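PDB 3CVO: class I SAM-dependent methyltransferase from Silicibacter pomeroyi DSS-3, which is of unknown function but probably binds S-adenosylmethionine and transfers its methyl group to an unidentified substrate. Local coordinates for residues A[10-15]-A[65-70]; A[127-132]-A[151-156]; A[142-147]-A[180-185]. All blocks are in the same frame, centred on the assembly; numbering follows the deposited sequence.

How the interactions relate
Interaction 2 lies in the core, where neighbouring parallel strands of the central sheet are joined by backbone hydrogen bonds and aspartates gather where the following loops begin. Interaction 1 is a surface contact, about 19 Å away between centres, in which an N-terminal loop leans on helix 61-73 through proline, tryptophan and selenomethionine. Interaction 3 is partly buried; it brings the end of helix 133-143 and the following loop against the end of strand 177-182 and the residues after it by apolar packing and one bridging water. Interaction 2 joins the two strands flanking helix 133-143, interaction 3 the end of that helix with the strand next to 148-152, and they touch where Tyr155 and Phe152 pack on Phe180.

Interaction 1 (A[10-15]-A[65-70]); sequences MRPELT and RMMKAW. With EDO (1,2-ethanediol), chain Q; SO4 (sulfate ion), chain E; EDO (1,2-ethanediol), chain I.
Arg11 and Pro12 of an irregular, extended loop pass beside one side of helix 61-73, with the CA atoms of Arg11 and Trp70 7.6 Å apart and those of Pro12 and Met67 8.0 Å apart. Met67 and Trp70 are three residues apart, about one helical turn, which puts both on the side that meets the loop. Within the helix the backbone bonds Trp70 N to Met66 O and Ala69 N to Arg65 O keep the turn regular.

Pro12 and Trp70 carry most of the contact. Pro12 CD sits over one face of the indole, 3.5 Å from the centroid of the five-membered ring of Trp70 and only 7° off the ring normal, a CH-pi contact. Proline suits the place because its CD, polarised by the adjoining nitrogen, meets an electron-rich ring, and because its fixed phi keeps the loop extended. With CG anti to the backbone N (chi1 -164°), Trp70 reaches out from the helix to take the proline on its face. The next ring carbon meets selenium: Pro12 CG lies 3.6 Å from Met67 SE, where the bends at chi2 and chi3 fold the flexible selenomethionine chain back toward the loop. Arg11 sends its extended chain past the indole, NH1 coming 3.8 Å from Trp70 CZ2 with the guanidinium and ring planes 77° apart, so the two do not stack. Its charge is answered through NH2 by Glu48 in a salt bridge. At the far end of the helical segment, Arg65 grips a sulfate, probably taken from the crystallisation liquor, with two N-H groups, NH1 to O3 at 2.9 Å and NH2 to O4 at 3.0 Å.

Val44 of helix 41-47 touches Arg11, Pro12 and Trp70, and Thr43 touches Met67, so that helix borders the contact, while Leu14 packs on helix 18-30, which follows the loop.

Interaction 2 (A[127-132]-A[151-156]); sequences LVDGRF and LFDDYS
Val128 and Phe152, paired on adjacent parallel strands, point to the same side of the sheet. Valine CG1, anti to the backbone N (chi1 172°), is thereby brought over the centre of the phenylalanine ring, 4.1 Å from its centroid. The ring's opposite face is covered by Tyr155 CD1, so it is held between two carbon surfaces. On the other side of the sheet, Leu127 CD1 meets Leu151 CB at 3.9 Å. Branched and aromatic residues suit this buried centre of a beta-alpha-beta unit, where helix 133-143 covers Val128 and Phe152, and helix 18-30 covers the leucines. Two backbone bonds tie the strands: Val128 N to Leu151 O, 2.8 Å and almost straight at 177°, and Asp153 N to Val128 O, 3.1 Å.

Past the strand ends, Asp129 and Asp153 lie side by side, their carboxylates turned 63° apart; OD1 of Asp129 and OD2 of Asp153 are 3.5 Å apart. Arg176 answers Asp153 and Arg133 answers Asp154 by salt bridges, and Asp129 OD1 forms a long, weak ion pair with Arg133. An asparagine here would probably leave Arg133 without this second, weaker charge partner. The arginines probably offset the mutual repulsion of acids gathered at the strands' C-terminal ends, the edge where Rossmann-type methyltransferases place their cofactor site.

Interaction 3 (A[142-147]-A[180-185]); sequences FSITRP and FQVEPQ
Ile144 drives its CD1 methyl against the end of strand 177-182, 3.7 Å from Val182 CG1 and 3.6 Å from Val182 O. Its CG1 takes the crowded position between backbone N and carbonyl carbon (chi1 57°), while chi2 is extended, and this combination carries CD1 to the valine. CG1 itself packs on Pro184 CG, the two side chains crossing at about a right angle. A beta-branched isoleucine suits this buried place, filling it with hydrocarbon that needs no polar partner. Pro184 also lays CG against the backbone, 3.5 Å from Thr145 C.

Here the helix of a Rossmann-type beta-alpha-beta unit, 133-143, ends and the chain turns toward strand 148-152, whose antiparallel neighbour is strand 177-182. Pro147, unable to donate from its nitrogen, approaches that neighbour through carbon: Pro147 CA lies 3.0 Å from Val182 O in a CA-H...O contact.

With CG anti to the carbonyl carbon (chi1 -64°), the Phe142 ring swings toward Gln185 and offers its edge, CD1 lying 3.4 Å from Gln185 O near the ring plane. A water donates to that same oxygen and to Phe142 O, each at 2.6 Å, bridging the two backbones. Phe167 meets the Phe142 ring edge-to-face.

Interaction 1 (A[10-15]-A[65-70])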
loop_
_atom_site.group_PDB
_atom_site.type_symbol
_atom_site.label_atom_id
_atom_site.label_comp_id
_atom_site.label_asym_id
_atom_site.label_seq_id
_atom_site.Cartn_x
_atom_site.Cartn_y
_atom_site.Cartn_z
HETATM N N MSE A 10 1.621 29.334 28.538
HETATM C CA MSE A 10 0.981 29.068 27.231
HETATM C C MSE A 10 1.676 27.827 26.616
HETATM O O MSE A 10 2.172 27.764 25.480
HETATM C CB MSE A 10 1.068 30.302 26.349
HETATM C CG MSE A 10 0.996 29.997 24.931
HETATM SE SE MSE A 10 -0.288 31.142 24.031
HETATM C CE MSE A 10 1.044 32.643 23.723
ATOM N N ARG A 11 1.663 26.818 27.442
ATOM C CA ARG A 11 2.433 25.616 27.215
ATOM C C ARG A 11 1.552 24.504 26.643
ATOM O O ARG A 11 0.416 24.361 27.071
ATOM C CB ARG A 11 3.058 25.246 28.553
ATOM C CG ARG A 11 3.396 23.840 28.765
ATOM C CD ARG A 11 3.684 23.674 30.259
ATOM N NE ARG A 11 4.608 22.587 30.464
ATOM C CZ ARG A 11 5.920 22.719 30.348
ATOM N NH1 ARG A 11 6.453 23.894 30.054
ATOM N NH2 ARG A 11 6.690 21.669 30.532
ATOM N N PRO A 12 2.049 23.738 25.629
ATOM C CA PRO A 12 1.215 22.631 25.156
ATOM C C PRO A 12 1.024 21.642 26.267
ATOM O O PRO A 12 1.976 21.241 26.920
ATOM C CB PRO A 12 2.028 22.007 24.003
ATOM C CG PRO A 12 2.914 23.113 23.535
ATOM C CD PRO A 12 3.210 23.969 24.753
ATOM N N GLU A 13 -0.215 21.258 26.462
ATOM C CA GLU A 13 -0.557 20.369 27.560
ATOM C C GLU A 13 -0.612 18.930 27.095
ATOM O O GLU A 13 -1.061 18.632 26.009
ATOM C CB GLU A 13 -1.911 20.754 28.181
ATOM N N LEU A 14 -0.141 18.066 27.980
ATOM C CA LEU A 14 -0.280 16.616 27.877
ATOM C C LEU A 14 -1.652 16.195 28.392
ATOM O O LEU A 14 -1.928 16.236 29.583
ATOM C CB LEU A 14 0.834 15.933 28.685
ATOM C CG LEU A 14 0.973 14.421 28.587
ATOM C CD1 LEU A 14 1.402 14.016 27.184
ATOM C CD2 LEU A 14 1.972 13.936 29.615
ATOM N N THR A 15 -2.515 15.798 27.480
ATOM C CA THR A 15 -3.912 15.479 27.838
ATOM C C THR A 15 -4.147 14.013 28.219
ATOM O O THR A 15 -5.213 13.447 27.978
ATOM C CB THR A 15 -4.865 15.874 26.716
ATOM O OG1 THR A 15 -4.183 15.815 25.465
ATOM C CG2 THR A 15 -5.335 17.309 26.930
ATOM N N ARG A 65 3.344 25.127 13.295
ATOM C CA ARG A 65 3.971 26.454 13.366
ATOM C C ARG A 65 3.976 26.943 14.814
ATOM O O ARG A 65 4.975 27.455 15.332
ATOM C CB ARG A 65 3.226 27.440 12.484
ATOM C CG ARG A 65 3.921 28.753 12.318
ATOM C CD ARG A 65 3.012 29.699 11.553
ATOM N NE ARG A 65 2.845 29.252 10.168
ATOM C CZ ARG A 65 1.687 28.925 9.597
ATOM N NH1 ARG A 65 0.550 28.985 10.270
ATOM N NH2 ARG A 65 1.674 28.529 8.326
HETATM N N MSE A 66 2.876 26.708 15.494
HETATM C CA MSE A 66 2.817 27.018 16.943
HETATM C C MSE A 66 3.825 26.222 17.773
HETATM O O MSE A 66 4.454 26.777 18.658
HETATM C CB MSE A 66 1.407 26.822 17.503
HETATM C CG MSE A 66 0.492 27.923 17.066
HETATM SE SE MSE A 66 -1.369 27.693 17.661
HETATM C CE MSE A 66 -1.050 27.843 19.576
HETATM N N MSE A 67 3.958 24.928 17.503
HETATM C CA MSE A 67 4.891 24.066 18.250
HETATM C C MSE A 67 6.326 24.556 18.031
HETATM O O MSE A 67 7.144 24.604 18.959
HETATM C CB MSE A 67 4.742 22.605 17.817
HETATM C CG MSE A 67 3.437 21.980 18.247
HETATM SE SE MSE A 67 3.211 21.890 20.155
HETATM C CE MSE A 67 4.901 21.010 20.652
ATOM N N LYS A 68 6.614 24.965 16.793
ATOM C CA LYS A 68 7.948 25.456 16.460
ATOM C C LYS A 68 8.239 26.754 17.209
ATOM O O LYS A 68 9.330 26.989 17.761
ATOM C CB LYS A 68 8.097 25.650 14.959
ATOM C CG LYS A 68 8.168 24.318 14.174
ATOM C CD LYS A 68 8.331 24.570 12.698
ATOM C CE LYS A 68 8.405 23.267 11.944
ATOM N NZ LYS A 68 8.249 23.489 10.475
ATOM N N ALA A 69 7.243 27.612 17.213
ATOM C CA ALA A 69 7.349 28.882 17.907
ATOM C C ALA A 69 7.559 28.649 19.400
ATOM O O ALA A 69 8.389 29.279 20.051
ATOM C CB ALA A 69 6.095 29.762 17.641
ATOM N N TRP A 70 6.799 27.723 19.934
ATOM C CA TRP A 70 6.926 27.388 21.339
ATOM C C TRP A 70 8.358 26.963 21.670
ATOM O O TRP A 70 8.927 27.393 22.672
ATOM C CB TRP A 70 5.945 26.284 21.755
ATOM C CG TRP A 70 5.846 26.246 23.215
ATOM C CD1 TRP A 70 5.098 27.074 24.011
ATOM C CD2 TRP A 70 6.590 25.424 24.083
ATOM N NE1 TRP A 70 5.291 26.772 25.320
ATOM C CE2 TRP A 70 6.217 25.769 25.402
ATOM C CE3 TRP A 70 7.521 24.413 23.885
ATOM C CZ2 TRP A 70 6.743 25.130 26.513
ATOM C CZ3 TRP A 70 8.047 23.777 24.985
ATOM C CH2 TRP A 70 7.652 24.123 26.281
HETATM C C1 EDO Q . 4.286 18.582 29.469
HETATM O O1 EDO Q . 4.612 18.760 30.853
HETATM C C2 EDO Q . 3.025 19.361 29.190
HETATM O O2 EDO Q . 3.450 20.642 28.730
HETATM S S SO4 E . -2.091 27.747 7.809
HETATM O O1 SO4 E . -2.274 28.418 6.518
HETATM O O2 SO4 E . -3.229 26.862 8.097
HETATM O O3 SO4 E . -1.997 28.767 8.856
HETATM O O4 SO4 E . -0.856 26.984 7.773
HETATM C C1 EDO I . 5.129 28.576 6.521
HETATM O O1 EDO I . 4.207 27.873 7.347
HETATM C C2 EDO I . 5.877 29.509 7.441
HETATM O O2 EDO I . 5.789 28.943 8.749
#

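Interaction 2 (A[127-132]-A[151-156])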
loop_
_atom_site.group_PDB
_atom_site.type_symbol
_atom_site.label_atom_id
_atom_site.label_comp_id
_atom_site.label_asym_id
_atom_site.label_seq_id
_atom_site.Cartn_x
_atom_site.Cartn_y
_atom_site.Cartn_z
ATOM N N LEU A 127 5.469 6.894 19.538
ATOM C CA LEU A 127 4.149 7.277 20.031
ATOM C C LEU A 127 3.167 7.502 18.889
ATOM O O LEU A 127 3.417 8.273 17.988
ATOM C CB LEU A 127 4.237 8.577 20.837
ATOM C CG LEU A 127 2.883 9.162 21.270
ATOM C CD1 LEU A 127 2.153 8.208 22.267
ATOM C CD2 LEU A 127 3.011 10.584 21.868
ATOM N N VAL A 128 2.072 6.759 18.957
ATOM C CA VAL A 128 0.979 6.862 17.997
ATOM C C VAL A 128 -0.140 7.713 18.626
ATOM O O VAL A 128 -0.905 7.266 19.501
ATOM C CB VAL A 128 0.506 5.477 17.481
ATOM C CG1 VAL A 128 -0.770 5.603 16.631
ATOM C CG2 VAL A 128 1.634 4.784 16.681
ATOM N N ASP A 129 -0.189 8.983 18.257
ATOM C CA ASP A 129 -1.142 9.879 18.890
ATOM C C ASP A 129 -1.624 10.955 17.915
ATOM O O ASP A 129 -1.908 12.054 18.314
ATOM C CB ASP A 129 -0.497 10.486 20.175
ATOM C CG ASP A 129 -1.460 11.268 21.031
ATOM O OD1 ASP A 129 -2.642 10.915 21.058
ATOM O OD2 ASP A 129 -1.005 12.207 21.723
ATOM N N GLY A 130 -1.692 10.616 16.634
ATOM C CA GLY A 130 -2.143 11.575 15.622
ATOM C C GLY A 130 -3.191 10.974 14.723
ATOM O O GLY A 130 -4.152 10.403 15.182
ATOM N N ARG A 131 -2.953 11.074 13.425
ATOM C CA ARG A 131 -3.890 10.556 12.432
ATOM C C ARG A 131 -3.391 9.200 11.918
ATOM O O ARG A 131 -2.290 8.787 12.216
ATOM C CB ARG A 131 -4.023 11.513 11.262
ATOM C CG ARG A 131 -4.572 12.911 11.637
ATOM C CD ARG A 131 -6.050 12.850 11.956
ATOM N NE ARG A 131 -6.247 12.668 13.380
ATOM C CZ ARG A 131 -7.107 11.820 13.912
ATOM N NH1 ARG A 131 -7.838 11.041 13.135
ATOM N NH2 ARG A 131 -7.219 11.743 15.228
ATOM N N PHE A 132 -4.209 8.546 11.132
ATOM C CA PHE A 132 -3.880 7.232 10.575
ATOM C C PHE A 132 -3.286 6.318 11.617
ATOM O O PHE A 132 -2.283 5.643 11.324
ATOM C CB PHE A 132 -2.880 7.310 9.439
ATOM C CG PHE A 132 -3.263 8.269 8.360
ATOM C CD1 PHE A 132 -4.067 7.868 7.311
ATOM C CD2 PHE A 132 -2.832 9.573 8.406
ATOM C CE1 PHE A 132 -4.455 8.778 6.299
ATOM C CE2 PHE A 132 -3.204 10.495 7.397
ATOM C CZ PHE A 132 -4.021 10.069 6.336
ATOM N N LEU A 151 3.781 3.131 21.904
ATOM C CA LEU A 151 2.703 3.579 22.773
ATOM C C LEU A 151 1.569 4.087 21.888
ATOM O O LEU A 151 1.760 4.941 21.023
ATOM C CB LEU A 151 3.181 4.704 23.698
ATOM C CG LEU A 151 4.416 4.470 24.575
ATOM C CD1 LEU A 151 4.819 5.732 25.335
ATOM C CD2 LEU A 151 4.210 3.238 25.503
ATOM N N PHE A 152 0.403 3.514 22.066
ATOM C CA PHE A 152 -0.735 3.824 21.203
ATOM C C PHE A 152 -1.803 4.434 22.125
ATOM O O PHE A 152 -2.440 3.751 22.934
ATOM C CB PHE A 152 -1.197 2.532 20.545
ATOM C CG PHE A 152 -2.185 2.670 19.387
ATOM C CD1 PHE A 152 -3.266 3.502 19.456
ATOM C CD2 PHE A 152 -2.027 1.899 18.235
ATOM C CE1 PHE A 152 -4.191 3.576 18.425
ATOM C CE2 PHE A 152 -2.942 1.961 17.198
ATOM C CZ PHE A 152 -4.027 2.818 17.296
ATOM N N ASP A 153 -2.004 5.734 21.989
ATOM C CA ASP A 153 -2.972 6.419 22.840
ATOM C C ASP A 153 -4.416 6.233 22.364
ATOM O O ASP A 153 -4.679 6.089 21.167
ATOM C CB ASP A 153 -2.662 7.893 22.961
ATOM C CG ASP A 153 -3.258 8.511 24.222
ATOM O OD1 ASP A 153 -3.663 7.786 25.191
ATOM O OD2 ASP A 153 -3.307 9.751 24.250
ATOM N N ASP A 154 -5.315 6.195 23.348
ATOM C CA ASP A 154 -6.758 6.065 23.082
ATOM C C ASP A 154 -7.018 4.784 22.362
ATOM O O ASP A 154 -7.814 4.732 21.443
ATOM C CB ASP A 154 -7.222 7.192 22.152
ATOM C CG ASP A 154 -6.868 8.553 22.693
ATOM O OD1 ASP A 154 -7.499 8.926 23.707
ATOM O OD2 ASP A 154 -5.941 9.222 22.137
ATOM N N TYR A 155 -6.290 3.756 22.760
ATOM C CA TYR A 155 -6.353 2.444 22.098
ATOM C C TYR A 155 -7.698 1.725 22.249
ATOM O O TYR A 155 -8.158 1.057 21.331
ATOM C CB TYR A 155 -5.230 1.544 22.590
ATOM C CG TYR A 155 -5.144 0.213 21.834
ATOM C CD1 TYR A 155 -4.754 0.142 20.503
ATOM C CD2 TYR A 155 -5.451 -0.963 22.479
ATOM C CE1 TYR A 155 -4.689 -1.059 19.847
ATOM C CE2 TYR A 155 -5.361 -2.175 21.833
ATOM C CZ TYR A 155 -4.988 -2.223 20.531
ATOM O OH TYR A 155 -4.895 -3.460 19.915
ATOM N N SER A 156 -8.333 1.863 23.393
ATOM C CA SER A 156 -9.656 1.247 23.578
ATOM C C SER A 156 -10.677 1.883 22.609
ATOM O O SER A 156 -11.689 1.292 22.264
ATOM C CB SER A 156 -10.113 1.348 25.050
#

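Interaction 3 (A[142-147]-A[180-185])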
loop_
_atom_site.group_PDB
_atom_site.type_symbol
_atom_site.label_atom_id
_atom_site.label_comp_id
_atom_site.label_asym_id
_atom_site.label_seq_id
_atom_site.Cartn_x
_atom_site.Cartn_y
_atom_site.Cartn_z
ATOM N N PHE A 142 6.462 -2.781 10.357
ATOM C CA PHE A 142 7.047 -3.312 9.117
ATOM C C PHE A 142 8.365 -2.615 8.760
ATOM O O PHE A 142 9.126 -3.143 7.978
ATOM C CB PHE A 142 6.080 -3.178 7.955
ATOM C CG PHE A 142 4.834 -3.976 8.119
ATOM C CD1 PHE A 142 4.890 -5.279 8.515
ATOM C CD2 PHE A 142 3.614 -3.414 7.821
ATOM C CE1 PHE A 142 3.756 -6.003 8.670
ATOM C CE2 PHE A 142 2.482 -4.149 7.927
ATOM C CZ PHE A 142 2.558 -5.454 8.377
ATOM N N SER A 143 8.649 -1.480 9.389
ATOM C CA SER A 143 9.798 -0.621 8.973
ATOM C C SER A 143 11.033 -0.717 9.884
ATOM O O SER A 143 12.172 -0.419 9.494
ATOM C CB SER A 143 9.378 0.834 8.855
ATOM O OG SER A 143 8.404 1.055 7.844
ATOM N N ILE A 144 10.780 -1.091 11.114
ATOM C CA ILE A 144 11.835 -1.198 12.135
ATOM C C ILE A 144 12.753 -2.354 11.763
ATOM O O ILE A 144 12.336 -3.284 11.067
ATOM C CB ILE A 144 11.294 -1.380 13.573
ATOM C CG1 ILE A 144 10.382 -2.623 13.721
ATOM C CG2 ILE A 144 10.563 -0.084 14.112
ATOM C CD1 ILE A 144 9.989 -2.963 15.155
ATOM N N THR A 145 14.005 -2.249 12.204
ATOM C CA THR A 145 15.020 -3.300 12.044
ATOM C C THR A 145 15.536 -3.868 13.341
ATOM O O THR A 145 16.269 -4.846 13.337
ATOM C CB THR A 145 16.192 -2.836 11.145
ATOM O OG1 THR A 145 16.764 -1.622 11.670
ATOM C CG2 THR A 145 15.674 -2.588 9.703
ATOM N N ARG A 146 15.098 -3.284 14.444
ATOM C CA ARG A 146 15.285 -3.835 15.800
ATOM C C ARG A 146 14.034 -3.490 16.663
ATOM O O ARG A 146 13.230 -2.629 16.279
ATOM C CB ARG A 146 16.572 -3.265 16.404
ATOM C CG ARG A 146 16.570 -1.771 16.590
ATOM C CD ARG A 146 17.883 -1.326 17.283
ATOM N NE ARG A 146 18.000 0.135 17.320
ATOM C CZ ARG A 146 17.378 0.918 18.196
ATOM N NH1 ARG A 146 16.589 0.413 19.131
ATOM N NH2 ARG A 146 17.552 2.210 18.131
ATOM N N PRO A 147 13.839 -4.184 17.793
ATOM C CA PRO A 147 12.637 -3.980 18.594
ATOM C C PRO A 147 12.510 -2.572 19.119
ATOM O O PRO A 147 13.504 -1.904 19.414
ATOM C CB PRO A 147 12.805 -4.950 19.756
ATOM C CG PRO A 147 13.654 -6.007 19.209
ATOM C CD PRO A 147 14.630 -5.320 18.294
ATOM N N PHE A 180 3.145 -1.531 23.527
ATOM C CA PHE A 180 3.548 -2.697 22.747
ATOM C C PHE A 180 5.058 -2.856 22.678
ATOM O O PHE A 180 5.804 -1.888 22.567
ATOM C CB PHE A 180 3.072 -2.572 21.307
ATOM C CG PHE A 180 1.580 -2.529 21.127
ATOM C CD1 PHE A 180 0.893 -1.306 21.101
ATOM C CD2 PHE A 180 0.876 -3.707 20.929
ATOM C CE1 PHE A 180 -0.478 -1.287 20.885
ATOM C CE2 PHE A 180 -0.469 -3.696 20.703
ATOM C CZ PHE A 180 -1.155 -2.494 20.680
ATOM N N GLN A 181 5.504 -4.102 22.782
ATOM C CA GLN A 181 6.869 -4.441 22.505
ATOM C C GLN A 181 6.912 -4.997 21.068
ATOM O O GLN A 181 6.526 -6.123 20.827
ATOM C CB GLN A 181 7.376 -5.484 23.501
ATOM C CG GLN A 181 8.892 -5.477 23.557
ATOM C CD GLN A 181 9.452 -4.088 23.891
ATOM O OE1 GLN A 181 8.857 -3.336 24.687
ATOM N NE2 GLN A 181 10.587 -3.729 23.265
ATOM N N VAL A 182 7.384 -4.182 20.144
ATOM C CA VAL A 182 7.303 -4.474 18.703
ATOM C C VAL A 182 8.604 -5.008 18.154
ATOM O O VAL A 182 9.681 -4.457 18.378
ATOM C CB VAL A 182 6.855 -3.206 17.901
ATOM C CG1 VAL A 182 6.520 -3.572 16.421
ATOM C CG2 VAL A 182 5.666 -2.578 18.549
ATOM N N GLU A 183 8.495 -6.100 17.414
ATOM C CA GLU A 183 9.643 -6.730 16.812
ATOM C C GLU A 183 9.515 -6.635 15.313
ATOM O O GLU A 183 8.393 -6.575 14.778
ATOM C CB GLU A 183 9.676 -8.195 17.173
ATOM C CG GLU A 183 9.457 -8.487 18.626
ATOM C CD GLU A 183 10.679 -9.018 19.286
ATOM O OE1 GLU A 183 11.607 -9.411 18.552
ATOM O OE2 GLU A 183 10.719 -9.053 20.533
ATOM N N PRO A 184 10.642 -6.643 14.601
ATOM C CA PRO A 184 10.462 -6.406 13.146
ATOM C C PRO A 184 9.656 -7.521 12.477
ATOM O O PRO A 184 9.877 -8.684 12.789
ATOM C CB PRO A 184 11.894 -6.361 12.632
ATOM C CG PRO A 184 12.682 -5.864 13.839
ATOM C CD PRO A 184 12.056 -6.581 15.009
ATOM N N GLN A 185 8.706 -7.113 11.618
ATOM C CA GLN A 185 7.762 -8.018 10.908
ATOM C C GLN A 185 7.912 -7.918 9.379
ATOM O O GLN A 185 7.940 -6.810 8.843
ATOM C CB GLN A 185 6.314 -7.619 11.224
ATOM C CG GLN A 185 5.948 -7.681 12.685
ATOM C CD GLN A 185 5.944 -9.100 13.132
ATOM O OE1 GLN A 185 5.503 -9.961 12.374
ATOM N NE2 GLN A 185 6.458 -9.376 14.342
HETATM O O HOH W 1 8.978 -5.512 6.818
#